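Local atomic coordinates of chitin binding protein (Streptomyces lividans, PDB entry 5FTZ), a protein that probably cleaves chitin oxidatively, as a copper-dependent lytic polysaccharide monooxygenase of the AA10 family. Residues A51-G54 against S55-A58; N110-R113 against S114-N117. One frame throughout, in Å; residues are numbered along the deposited sequence.

Interaction 1: A51-G54 against S55-A58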
# COMPACT_ATOMS: atom_id res chain seq x y z
N ALA A 51 17.86 -16.10 5.86
CA ALA A 51 16.54 -15.54 6.27
C ALA A 51 15.74 -16.53 7.12
O ALA A 51 14.49 -16.53 7.07
CB ALA A 51 15.74 -15.06 5.11
N GLY A 52 16.41 -17.32 7.92
CA GLY A 52 15.72 -18.29 8.78
C GLY A 52 15.34 -19.62 8.16
O GLY A 52 14.77 -20.46 8.84
N HIS A 53 15.65 -19.87 6.89
CA HIS A 53 15.34 -21.12 6.20
C HIS A 53 16.40 -22.18 6.42
O HIS A 53 17.54 -22.09 5.92
CB HIS A 53 15.20 -20.88 4.73
CG HIS A 53 14.06 -20.05 4.38
ND1 HIS A 53 12.77 -20.54 4.36
CD2 HIS A 53 13.96 -18.72 4.11
CE1 HIS A 53 11.93 -19.56 4.06
NE2 HIS A 53 12.63 -18.45 3.87
N GLY A 54 16.05 -23.22 7.15
CA GLY A 54 16.95 -24.34 7.35
C GLY A 54 17.46 -24.96 6.06
O GLY A 54 18.62 -25.36 6.00
N SER A 55 16.62 -24.99 5.03
CA SER A 55 17.02 -25.51 3.72
C SER A 55 18.14 -24.70 3.02
O SER A 55 18.74 -25.19 2.12
CB SER A 55 15.82 -25.60 2.75
OG SER A 55 15.28 -24.31 2.53
N PHE A 56 18.33 -23.46 3.45
CA PHE A 56 19.35 -22.53 2.92
C PHE A 56 20.45 -22.25 3.96
O PHE A 56 21.21 -21.28 3.81
CB PHE A 56 18.74 -21.19 2.49
CG PHE A 56 17.61 -21.30 1.48
CD1 PHE A 56 17.52 -22.35 0.57
CD2 PHE A 56 16.61 -20.34 1.48
CE1 PHE A 56 16.43 -22.44 -0.30
CE2 PHE A 56 15.59 -20.39 0.54
CZ PHE A 56 15.49 -21.46 -0.33
N ALA A 57 20.62 -23.13 4.96
CA ALA A 57 21.58 -22.91 6.05
C ALA A 57 23.01 -22.80 5.56
O ALA A 57 23.82 -22.13 6.23
CB ALA A 57 21.48 -24.04 7.10
N ALA A 58 23.35 -23.40 4.43
CA ALA A 58 24.71 -23.17 3.91
C ALA A 58 25.07 -21.70 3.78
O ALA A 58 26.25 -21.32 3.93
CB ALA A 58 24.91 -23.85 2.58
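His53 and Phe56 are joined first through the backbone: the amide N of Phe56 donates to the carbonyl O of His53 at 2.9 Å. The next bond follows one residue later, from Ala57 N to Gly54 O, and at 3.2 Å it is the longer of the two. Both are bent, with N-H...O angles near 150°, and in each the donor lies well above the plane of the accepting carbonyl, as a chain wound this tightly requires. The imidazole of His53 has its polar partner outside the turn: NE2 is hydrogen-bonded to the carbonyl O of Glu33, tying the loop to strand 33-35 and restricting rotation of the ring.

Around this polar frame the side chains of His53 and Phe56 run side by side in the same direction. Each has its CG trans to its own carbonyl carbon and beside its backbone N, which brings the two rings to the same flank of the turn. The touching is done mainly by Phe56 CD2, which lies 3.6 Å from His53 CB and 3.9 Å from His53 CG. With ring centroids 5.3 Å apart and planes inclined by 53°, the pair is an oblique packing of rings and not a true stack. Ser55 adds its hydroxyl: OG sits 3.5 Å above one face of the Phe56 ring, displaced toward the rim. Phe56 is buried against Ile25 and Glu28, whereas Gly54, Ser55 and Ala57 lie at the surface. Two overlapping i to i+3 bonds define a short 3-10 turn, here set in the long connection between strands 33-35 and 73-74 of the beta-sandwich fold shared by lytic polysaccharide monooxygenases.

Interaction 2: N110-R113 against S114-N117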
# COMPACT_ATOMS: atom_id res chain seq x y z
N ASN A 110 28.41 -18.05 12.58
CA ASN A 110 27.40 -17.57 11.63
C ASN A 110 27.10 -16.10 11.90
O ASN A 110 26.92 -15.71 13.05
CB ASN A 110 26.12 -18.33 11.78
CG ASN A 110 26.20 -19.79 11.38
OD1 ASN A 110 27.27 -20.38 11.23
ND2 ASN A 110 25.04 -20.36 11.30
N LEU A 111 26.96 -15.28 10.86
CA LEU A 111 26.74 -13.84 11.01
C LEU A 111 25.61 -13.54 11.98
O LEU A 111 24.50 -14.11 11.90
CB LEU A 111 26.39 -13.23 9.64
CG LEU A 111 26.43 -11.71 9.58
CD1 LEU A 111 27.86 -11.22 9.57
CD2 LEU A 111 25.67 -11.25 8.33
N ALA A 112 25.85 -12.54 12.82
CA ALA A 112 24.87 -12.11 13.79
C ALA A 112 24.83 -10.59 13.92
O ALA A 112 25.75 -9.89 13.40
CB ALA A 112 25.26 -12.68 15.15
N ARG A 113 23.78 -10.06 14.55
CA ARG A 113 23.69 -8.61 14.76
C ARG A 113 24.92 -7.99 15.41
O ARG A 113 25.31 -6.89 15.08
CB ARG A 113 22.43 -8.27 15.53
CG ARG A 113 21.16 -8.47 14.71
CD ARG A 113 19.96 -8.65 15.66
NE ARG A 113 18.72 -8.83 14.93
CZ ARG A 113 18.33 -9.94 14.30
NH1 ARG A 113 19.09 -11.03 14.23
NH2 ARG A 113 17.18 -9.93 13.66
N SER A 114 25.54 -8.71 16.34
CA SER A 114 26.74 -8.20 17.04
C SER A 114 27.93 -7.98 16.10
O SER A 114 28.85 -7.23 16.39
CB SER A 114 27.15 -9.17 18.14
OG SER A 114 27.28 -10.53 17.69
N ASP A 115 27.89 -8.64 14.91
CA ASP A 115 28.94 -8.44 13.90
C ASP A 115 28.74 -7.22 13.02
O ASP A 115 29.68 -6.81 12.36
CB ASP A 115 29.00 -9.65 12.99
CG ASP A 115 29.33 -10.92 13.76
OD1 ASP A 115 30.34 -10.85 14.51
OD2 ASP A 115 28.56 -11.96 13.66
N LEU A 116 27.54 -6.68 13.03
CA LEU A 116 27.12 -5.67 12.10
C LEU A 116 27.07 -4.29 12.71
O LEU A 116 26.70 -4.12 13.90
CB LEU A 116 25.75 -6.01 11.53
CG LEU A 116 25.68 -7.17 10.54
CD1 LEU A 116 24.25 -7.73 10.41
CD2 LEU A 116 26.26 -6.76 9.19
N ASN A 117 27.42 -3.27 11.93
CA ASN A 117 27.04 -1.92 12.27
C ASN A 117 25.57 -1.80 11.94
O ASN A 117 25.17 -1.87 10.75
CB ASN A 117 27.91 -0.96 11.48
CG ASN A 117 27.54 0.49 11.72
OD1 ASN A 117 26.52 0.82 12.31
ND2 ASN A 117 28.41 1.36 11.27
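Ala112 and Asp115 are bonded in both directions in a short 3-10 segment of the connection between strands 93-100 and 122-125, and this is the tight part of the contact. Asp115 N donates to Ala112 O at 2.9 Å; in return, Ala112 N reaches Asp115 OD2, also at 2.9 Å, using the anti lone pair of that oxygen. The carboxylate can fold back this way because CG stands beside the backbone N of Asp115 (chi1 -60°). Two further bonds hold it: OD2 also pairs with His109 NE2, and OD1 accepts from Asn106 N, so the buried group is satisfied at both oxygens. Putting an alanine here would probably leave the amides of Ala112 and Asn106, and His109 NE2, without their acceptor and free the preceding loop to shift.

Buried packing adjoins it. Leu111 CD1 rests 3.9 Å from Asp115 CB, while Leu111 and Leu116 touch Val150 and Leu152 of strand 148-157 respectively. Their own meeting is looser, CD2 of Leu111 to CD1 of Leu116 at 4.3 Å. The solvent side is Ser114, which is exposed, and its OG only brushes Ala112 CB at 3.9 Å. Arg113 is firmly held by another loop: from an extended chain its guanidinium forms a salt bridge to Asp45 and hydrogen bonds to the carbonyls of Pro39, Ser41 and Pro43. The second backbone bond of the segment runs from Leu116 N to Arg113 O, at 3.0 Å with an N-H...O angle of 159°.

Interactions 1 and 2 are both short 3-10 turns, each in a loop between strands, and lie in series along the chain. Their centres are about 17 Å apart and their nearest atoms about 6 Å, without touching. The relation is indirect: the loop carrying interaction 1 also supplies, from its residues 39 to 46, most of the partners that hold Arg113 and Asn110 of interaction 2, and beyond Ala58 its Asp60 and Pro62 touch Asn110. In interaction 1 the side chain of His53 is about 11 Å from a bound copper(II) ion, too far to coordinate it; neither turn includes the copper residues His1, His91, His158 or Asp159.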